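Local coordinates for protection of telomeres protein 1 (Schizosaccharomyces pombe, PDB 1QZG) that binds single-stranded telomeric DNA of the consensus GGTTAC, protects the 3'-end telomeric overhang and regulates telomerase and telomere length, at residues N46-V51 against L165-I170; Q105-H110 against Y131-D136. All blocks are in the same frame, centred on the assembly; numbering follows the deposited sequence.

Both contacts belong to the OB-fold domain at the N-terminal end of Pot1, the part that holds the telomeric single strand. Their centres lie about 8 Å apart. Contact 1 sets helix 158-175 on strand 43-59 of the curled sheet. Contact 2 pairs strand 106-109 with strand 129-133. Strands 43-59 and 106-109 are neighbours in that sheet. Along the chain the order is 46-51, 105-110, 131-136, 165-170, so contact 2 falls between the halves of contact 1. Phe48 and Trp134 meet ring to ring. Both contacts lie in the buried interior of the domain, about 12 Å (contact 1) and about 10 Å (contact 2) from the bound DNA at their nearest atoms.

Contact 1. Residues N46-V51 against L165-I170; sequences NLFGIV and LLLNKI
Phe48, Gly49 and Ile50 meet Leu167 and Asn168 where helix 158-175 packs on strand 43-59 of the OB-fold sheet. The two axes come within 8.3 Å at a crossing angle of -38°. No hydrogen bond crosses; the side chains that meet are mostly apolar.

Phe48 comes first. Its CG lies opposite the backbone N about the first side-chain bond (chi1 -156°), which brings the ring nearer the helix than its CB direction suggests. Phe48 CD2 lies 3.7 Å from Leu167 CD1, with the methyl oblique to the ring. Phe163 also meets this ring.

Gly49 follows with bare backbone. Its CA touches the same methyl, Leu167 CD1, at 3.8 Å. One leucine branch therefore packs on two successive strand residues.

Ile50 points toward the helix. Its side chain and that of Leu167 run alongside one another, pointing opposite ways. Ile50 CD1 reaches Leu167 CB at 3.7 Å, and CG1 lies beside the same carbon. An alanine here keeps only CB, and losing CG1 and CD1 is likely to open a gap beside Leu167 CB and the Asn168 backbone. The side-chain amide of Asn168 is held elsewhere: OD1 by Ser138 OG, ND2 by Gly104 O and Asp136 OD1. At this end of the contact, Ile50 CD1 sits 3.6 Å from the backbone N of Asn168.

Contact 2. Residues Q105-H110 against Y131-D136; sequences QPLLLH and YALWPD
Leu108 N donates to Ala132 O at 2.8 Å, the shortest backbone bond here and almost straight at 177°. The donor lies nearly along the C=O axis. Ala132 N returns a bond to Leu108 O in the carbonyl plane, on a lone pair. Leu108 and Ala132 are thus an antiparallel hydrogen-bonded pair, flanked by the non-hydrogen-bonded pairs Leu107 with Leu133 and Leu109 with Tyr131. Beyond the strand, Trp134 N bonds Pro106 O at 3.0 Å, tilted 17° from the carbonyl plane.

On one face, Leu107 CD1 packs 3.9 Å from both Leu133 CD2 and Tyr131 CD1. Leu109 CD2 touches Tyr131 CB on this same face. On the other face, Leu108 CB meets Ala132 CB and lies at the edge of the Trp134 ring, 3.8 Å from CZ3. The Pro106 ring stands roughly square to the Trp134 side chain, with Pro106 CD 3.8 Å from Trp134 CB.

Trp134 NE1 bonds Glu161 OE1 of helix 158-175. Strand 43-59 pairs with strand 106-109 through Leu47 and Gly49, so strand 106-109 lies between strands 43-59 and 129-133, and Trp134, just past the end of strand 129-133, packs against the helix at Ala164.

Contact 1. Residues N46-V51 against L165-I170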
ATOM      1  N   ASN C  46      -4.815   3.666   7.317  1.00 24.60           N
ATOM      2  CA  ASN C  46      -3.411   3.440   7.012  1.00 25.13           C
ATOM      3  C   ASN C  46      -3.402   2.026   6.455  1.00 23.63           C
ATOM      4  O   ASN C  46      -4.129   1.162   6.944  1.00 23.81           O
ATOM      5  CB  ASN C  46      -2.545   3.516   8.270  1.00 23.76           C
ATOM      6  CG  ASN C  46      -2.589   4.874   8.906  1.00 27.77           C
ATOM      7  OD1 ASN C  46      -2.473   5.897   8.219  1.00 27.21           O
ATOM      8  ND2 ASN C  46      -2.769   4.905  10.220  1.00 27.72           N
ATOM      9  N   LEU C  47      -2.587   1.795   5.435  1.00 22.91           N
ATOM     10  CA  LEU C  47      -2.514   0.496   4.799  1.00 23.23           C
ATOM     11  C   LEU C  47      -1.074   0.035   4.670  1.00 23.15           C
ATOM     12  O   LEU C  47      -0.140   0.839   4.667  1.00 22.68           O
ATOM     13  CB  LEU C  47      -3.172   0.565   3.418  1.00 23.14           C
ATOM     14  CG  LEU C  47      -4.623   1.065   3.452  1.00 25.14           C
ATOM     15  CD1 LEU C  47      -5.089   1.428   2.058  1.00 24.89           C
ATOM     16  CD2 LEU C  47      -5.522  -0.007   4.075  1.00 24.69           C
ATOM     17  N   PHE C  48      -0.908  -1.273   4.565  1.00 20.27           N
ATOM     18  CA  PHE C  48       0.404  -1.880   4.451  1.00 23.26           C
ATOM     19  C   PHE C  48       0.172  -3.152   3.665  1.00 23.91           C
ATOM     20  O   PHE C  48      -0.424  -4.109   4.171  1.00 23.41           O
ATOM     21  CB  PHE C  48       0.942  -2.191   5.853  1.00 24.68           C
ATOM     22  CG  PHE C  48       2.445  -2.275   5.936  1.00 25.24           C
ATOM     23  CD1 PHE C  48       3.086  -2.067   7.155  1.00 27.26           C
ATOM     24  CD2 PHE C  48       3.216  -2.571   4.814  1.00 26.03           C
ATOM     25  CE1 PHE C  48       4.474  -2.155   7.258  1.00 28.45           C
ATOM     26  CE2 PHE C  48       4.603  -2.662   4.906  1.00 28.06           C
ATOM     27  CZ  PHE C  48       5.233  -2.453   6.135  1.00 27.48           C
ATOM     28  N   GLY C  49       0.620  -3.160   2.419  1.00 21.35           N
ATOM     29  CA  GLY C  49       0.421  -4.331   1.589  1.00 22.44           C
ATOM     30  C   GLY C  49       1.518  -4.500   0.568  1.00 23.23           C
ATOM     31  O   GLY C  49       2.578  -3.884   0.664  1.00 21.30           O
ATOM     32  N   ILE C  50       1.261  -5.358  -0.406  1.00 22.19           N
ATOM     33  CA  ILE C  50       2.213  -5.615  -1.465  1.00 21.73           C
ATOM     34  C   ILE C  50       1.612  -5.021  -2.719  1.00 22.95           C
ATOM     35  O   ILE C  50       0.407  -5.135  -2.949  1.00 21.24           O
ATOM     36  CB  ILE C  50       2.405  -7.126  -1.698  1.00 23.93           C
ATOM     37  CG1 ILE C  50       3.058  -7.772  -0.473  1.00 24.20           C
ATOM     38  CG2 ILE C  50       3.228  -7.350  -2.951  1.00 21.28           C
ATOM     39  CD1 ILE C  50       4.465  -7.277  -0.185  1.00 25.90           C
ATOM     40  N   VAL C  51       2.442  -4.378  -3.530  1.00 21.97           N
ATOM     41  CA  VAL C  51       1.941  -3.800  -4.760  1.00 21.50           C
ATOM     42  C   VAL C  51       1.681  -4.939  -5.731  1.00 22.45           C
ATOM     43  O   VAL C  51       2.609  -5.626  -6.151  1.00 21.93           O
ATOM     44  CB  VAL C  51       2.956  -2.827  -5.371  1.00 21.53           C
ATOM     45  CG1 VAL C  51       2.509  -2.426  -6.781  1.00 23.31           C
ATOM     46  CG2 VAL C  51       3.066  -1.600  -4.480  1.00 21.53           C
ATOM     47  N   LEU C 165       9.146  -7.546   5.221  1.00 34.08           N
ATOM     48  CA  LEU C 165       9.865  -8.753   4.852  1.00 35.87           C
ATOM     49  C   LEU C 165       8.906  -9.931   4.791  1.00 35.20           C
ATOM     50  O   LEU C 165       8.921 -10.709   3.834  1.00 34.18           O
ATOM     51  CB  LEU C 165      10.969  -9.035   5.874  1.00 37.53           C
ATOM     52  CG  LEU C 165      12.251  -8.224   5.686  1.00 37.06           C
ATOM     53  CD1 LEU C 165      13.080  -8.258   6.952  1.00 38.30           C
ATOM     54  CD2 LEU C 165      13.030  -8.790   4.508  1.00 38.62           C
ATOM     55  N   LEU C 166       8.075 -10.054   5.822  1.00 35.24           N
ATOM     56  CA  LEU C 166       7.101 -11.135   5.899  1.00 35.23           C
ATOM     57  C   LEU C 166       6.056 -11.042   4.795  1.00 33.57           C
ATOM     58  O   LEU C 166       5.732 -12.045   4.168  1.00 33.11           O
ATOM     59  CB  LEU C 166       6.406 -11.134   7.264  1.00 37.66           C
ATOM     60  CG  LEU C 166       7.052 -11.915   8.416  1.00 42.26           C
ATOM     61  CD1 LEU C 166       8.373 -11.288   8.839  1.00 43.83           C
ATOM     62  CD2 LEU C 166       6.088 -11.927   9.589  1.00 42.92           C
ATOM     63  N   LEU C 167       5.523  -9.843   4.562  1.00 31.66           N
ATOM     64  CA  LEU C 167       4.516  -9.650   3.519  1.00 29.52           C
ATOM     65  C   LEU C 167       5.038 -10.112   2.171  1.00 27.41           C
ATOM     66  O   LEU C 167       4.364 -10.839   1.444  1.00 24.93           O
ATOM     67  CB  LEU C 167       4.123  -8.172   3.401  1.00 27.81           C
ATOM     68  CG  LEU C 167       3.076  -7.582   4.346  1.00 29.34           C
ATOM     69  CD1 LEU C 167       2.790  -6.142   3.933  1.00 27.42           C
ATOM     70  CD2 LEU C 167       1.795  -8.402   4.276  1.00 29.36           C
ATOM     71  N   ASN C 168       6.242  -9.660   1.837  1.00 28.39           N
ATOM     72  CA  ASN C 168       6.858 -10.011   0.568  1.00 27.90           C
ATOM     73  C   ASN C 168       7.042 -11.526   0.486  1.00 28.88           C
ATOM     74  O   ASN C 168       6.703 -12.148  -0.519  1.00 27.98           O
ATOM     75  CB  ASN C 168       8.198  -9.274   0.431  1.00 27.65           C
ATOM     76  CG  ASN C 168       8.903  -9.573  -0.873  1.00 29.06           C
ATOM     77  OD1 ASN C 168       9.827 -10.383  -0.916  1.00 30.19           O
ATOM     78  ND2 ASN C 168       8.464  -8.930  -1.949  1.00 30.22           N
ATOM     79  N   LYS C 169       7.554 -12.117   1.559  1.00 29.79           N
ATOM     80  CA  LYS C 169       7.768 -13.558   1.602  1.00 32.84           C
ATOM     81  C   LYS C 169       6.467 -14.318   1.334  1.00 32.10           C
ATOM     82  O   LYS C 169       6.431 -15.223   0.494  1.00 32.91           O
ATOM     83  CB  LYS C 169       8.336 -13.957   2.970  1.00 35.68           C
ATOM     84  CG  LYS C 169       8.394 -15.461   3.211  1.00 42.45           C
ATOM     85  CD  LYS C 169       8.782 -15.775   4.651  1.00 46.48           C
ATOM     86  CE  LYS C 169       8.782 -17.279   4.905  1.00 50.75           C
ATOM     87  NZ  LYS C 169       9.110 -17.611   6.324  1.00 54.69           N
ATOM     88  N   ILE C 170       5.402 -13.954   2.045  1.00 32.10           N
ATOM     89  CA  ILE C 170       4.111 -14.616   1.867  1.00 31.50           C
ATOM     90  C   ILE C 170       3.616 -14.399   0.446  1.00 31.99           C
ATOM     91  O   ILE C 170       3.158 -15.334  -0.218  1.00 31.97           O
ATOM     92  CB  ILE C 170       3.052 -14.077   2.858  1.00 32.57           C
ATOM     93  CG1 ILE C 170       3.521 -14.325   4.293  1.00 32.91           C
ATOM     94  CG2 ILE C 170       1.712 -14.756   2.612  1.00 31.41           C
ATOM     95  CD1 ILE C 170       2.575 -13.820   5.340  1.00 33.30           C
TER

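Contact 2. Residues Q105-H110 against Y131-D136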
ATOM      1  N   GLN C 105       6.617  -5.189  -4.384  1.00 21.09           N
ATOM      2  CA  GLN C 105       7.180  -4.272  -3.396  1.00 22.01           C
ATOM      3  C   GLN C 105       6.219  -3.951  -2.262  1.00 21.83           C
ATOM      4  O   GLN C 105       5.052  -3.647  -2.496  1.00 20.48           O
ATOM      5  CB  GLN C 105       7.593  -2.946  -4.043  1.00 21.08           C
ATOM      6  CG  GLN C 105       8.768  -3.040  -5.009  1.00 21.41           C
ATOM      7  CD  GLN C 105       9.243  -1.664  -5.467  1.00 22.18           C
ATOM      8  OE1 GLN C 105       9.749  -0.871  -4.671  1.00 25.27           O
ATOM      9  NE2 GLN C 105       9.075  -1.376  -6.746  1.00 19.14           N
ATOM     10  N   PRO C 106       6.700  -4.035  -1.011  1.00 21.54           N
ATOM     11  CA  PRO C 106       5.852  -3.726   0.141  1.00 23.13           C
ATOM     12  C   PRO C 106       5.659  -2.211   0.154  1.00 22.94           C
ATOM     13  O   PRO C 106       6.605  -1.454  -0.083  1.00 24.13           O
ATOM     14  CB  PRO C 106       6.684  -4.211   1.328  1.00 22.21           C
ATOM     15  CG  PRO C 106       7.478  -5.354   0.734  1.00 22.65           C
ATOM     16  CD  PRO C 106       7.902  -4.776  -0.593  1.00 22.33           C
ATOM     17  N   LEU C 107       4.431  -1.776   0.404  1.00 20.90           N
ATOM     18  CA  LEU C 107       4.115  -0.357   0.450  1.00 20.62           C
ATOM     19  C   LEU C 107       3.232  -0.038   1.641  1.00 19.54           C
ATOM     20  O   LEU C 107       2.168  -0.641   1.816  1.00 19.08           O
ATOM     21  CB  LEU C 107       3.382   0.075  -0.821  1.00 17.56           C
ATOM     22  CG  LEU C 107       2.879   1.530  -0.846  1.00 19.36           C
ATOM     23  CD1 LEU C 107       4.076   2.516  -0.840  1.00 17.65           C
ATOM     24  CD2 LEU C 107       2.047   1.742  -2.081  1.00 18.63           C
ATOM     25  N   LEU C 108       3.680   0.919   2.447  1.00 19.92           N
ATOM     26  CA  LEU C 108       2.942   1.383   3.609  1.00 20.43           C
ATOM     27  C   LEU C 108       2.376   2.771   3.279  1.00 22.80           C
ATOM     28  O   LEU C 108       3.121   3.680   2.897  1.00 23.51           O
ATOM     29  CB  LEU C 108       3.884   1.474   4.816  1.00 22.10           C
ATOM     30  CG  LEU C 108       3.320   1.857   6.184  1.00 24.07           C
ATOM     31  CD1 LEU C 108       4.397   1.622   7.254  1.00 25.01           C
ATOM     32  CD2 LEU C 108       2.877   3.315   6.186  1.00 24.64           C
ATOM     33  N   LEU C 109       1.063   2.930   3.419  1.00 21.47           N
ATOM     34  CA  LEU C 109       0.415   4.209   3.138  1.00 21.67           C
ATOM     35  C   LEU C 109      -0.233   4.779   4.387  1.00 22.29           C
ATOM     36  O   LEU C 109      -0.959   4.083   5.106  1.00 21.57           O
ATOM     37  CB  LEU C 109      -0.638   4.046   2.039  1.00 18.88           C
ATOM     38  CG  LEU C 109      -0.094   3.700   0.648  1.00 19.86           C
ATOM     39  CD1 LEU C 109      -1.227   3.178  -0.252  1.00 18.98           C
ATOM     40  CD2 LEU C 109       0.531   4.969   0.030  1.00 19.29           C
ATOM     41  N   HIS C 110       0.056   6.047   4.658  1.00 22.24           N
ATOM     42  CA  HIS C 110      -0.509   6.733   5.817  1.00 25.22           C
ATOM     43  C   HIS C 110      -1.469   7.826   5.367  1.00 26.12           C
ATOM     44  O   HIS C 110      -1.057   8.756   4.679  1.00 26.88           O
ATOM     45  CB  HIS C 110       0.623   7.339   6.652  1.00 26.04           C
ATOM     46  CG  HIS C 110       0.160   8.097   7.845  1.00 26.89           C
ATOM     47  ND1 HIS C 110       0.530   9.402   8.085  1.00 32.76           N
ATOM     48  CD2 HIS C 110      -0.659   7.746   8.866  1.00 30.02           C
ATOM     49  CE1 HIS C 110      -0.042   9.820   9.199  1.00 31.33           C
ATOM     50  NE2 HIS C 110      -0.768   8.835   9.690  1.00 32.07           N
ATOM     51  N   TYR C 131       4.248   7.869   2.965  1.00 21.61           N
ATOM     52  CA  TYR C 131       4.460   6.480   2.589  1.00 22.49           C
ATOM     53  C   TYR C 131       5.878   5.974   2.816  1.00 22.83           C
ATOM     54  O   TYR C 131       6.820   6.759   3.002  1.00 20.62           O
ATOM     55  CB  TYR C 131       4.096   6.277   1.111  1.00 20.13           C
ATOM     56  CG  TYR C 131       5.174   6.719   0.141  1.00 20.60           C
ATOM     57  CD1 TYR C 131       6.123   5.816  -0.333  1.00 20.49           C
ATOM     58  CD2 TYR C 131       5.268   8.051  -0.272  1.00 22.28           C
ATOM     59  CE1 TYR C 131       7.143   6.224  -1.195  1.00 20.90           C
ATOM     60  CE2 TYR C 131       6.289   8.474  -1.133  1.00 21.55           C
ATOM     61  CZ  TYR C 131       7.219   7.552  -1.587  1.00 22.24           C
ATOM     62  OH  TYR C 131       8.224   7.949  -2.426  1.00 22.37           O
ATOM     63  N   ALA C 132       5.999   4.649   2.827  1.00 23.40           N
ATOM     64  CA  ALA C 132       7.277   3.961   2.956  1.00 24.67           C
ATOM     65  C   ALA C 132       7.184   2.856   1.907  1.00 23.50           C
ATOM     66  O   ALA C 132       6.158   2.165   1.794  1.00 23.05           O
ATOM     67  CB  ALA C 132       7.447   3.371   4.359  1.00 24.90           C
ATOM     68  N   LEU C 133       8.253   2.699   1.134  1.00 23.99           N
ATOM     69  CA  LEU C 133       8.314   1.709   0.067  1.00 25.75           C
ATOM     70  C   LEU C 133       9.563   0.833   0.259  1.00 25.61           C
ATOM     71  O   LEU C 133      10.648   1.347   0.508  1.00 25.47           O
ATOM     72  CB  LEU C 133       8.406   2.442  -1.271  1.00 25.68           C
ATOM     73  CG  LEU C 133       7.778   1.931  -2.564  1.00 27.95           C
ATOM     74  CD1 LEU C 133       8.838   1.814  -3.646  1.00 27.82           C
ATOM     75  CD2 LEU C 133       7.085   0.616  -2.322  1.00 25.18           C
ATOM     76  N   TRP C 134       9.405  -0.482   0.149  1.00 24.56           N
ATOM     77  CA  TRP C 134      10.523  -1.419   0.317  1.00 24.40           C
ATOM     78  C   TRP C 134      10.880  -2.127  -0.983  1.00 25.91           C
ATOM     79  O   TRP C 134      10.109  -2.112  -1.949  1.00 24.64           O
ATOM     80  CB  TRP C 134      10.186  -2.479   1.375  1.00 21.92           C
ATOM     81  CG  TRP C 134      10.274  -1.984   2.784  1.00 22.90           C
ATOM     82  CD1 TRP C 134      11.347  -2.086   3.624  1.00 23.57           C
ATOM     83  CD2 TRP C 134       9.255  -1.285   3.516  1.00 22.88           C
ATOM     84  NE1 TRP C 134      11.058  -1.498   4.834  1.00 23.78           N
ATOM     85  CE2 TRP C 134       9.782  -1.000   4.796  1.00 24.07           C
ATOM     86  CE3 TRP C 134       7.949  -0.877   3.217  1.00 22.10           C
ATOM     87  CZ2 TRP C 134       9.045  -0.318   5.777  1.00 24.28           C
ATOM     88  CZ3 TRP C 134       7.216  -0.199   4.193  1.00 24.03           C
ATOM     89  CH2 TRP C 134       7.767   0.069   5.456  1.00 25.13           C
ATOM     90  N   PRO C 135      12.069  -2.760  -1.029  1.00 27.05           N
ATOM     91  CA  PRO C 135      12.446  -3.461  -2.257  1.00 27.06           C
ATOM     92  C   PRO C 135      11.631  -4.748  -2.327  1.00 27.53           C
ATOM     93  O   PRO C 135      11.034  -5.167  -1.333  1.00 25.86           O
ATOM     94  CB  PRO C 135      13.931  -3.792  -2.049  1.00 28.39           C
ATOM     95  CG  PRO C 135      14.348  -3.027  -0.805  1.00 29.69           C
ATOM     96  CD  PRO C 135      13.105  -2.904   0.009  1.00 27.12           C
ATOM     97  N   ASP C 136      11.591  -5.341  -3.517  1.00 28.12           N
ATOM     98  CA  ASP C 136      10.939  -6.628  -3.622  1.00 32.29           C
ATOM     99  C   ASP C 136      11.992  -7.639  -3.200  1.00 31.64           C
ATOM    100  O   ASP C 136      12.707  -8.178  -4.055  1.00 31.45           O
ATOM    101  CB  ASP C 136      10.451  -6.907  -5.054  1.00 31.40           C
ATOM    102  CG  ASP C 136       9.952  -8.332  -5.274  1.00 33.53           C
ATOM    103  OD1 ASP C 136       9.912  -9.106  -4.289  1.00 31.19           O
ATOM    104  OD2 ASP C 136       9.586  -8.655  -6.431  1.00 34.86           O
TER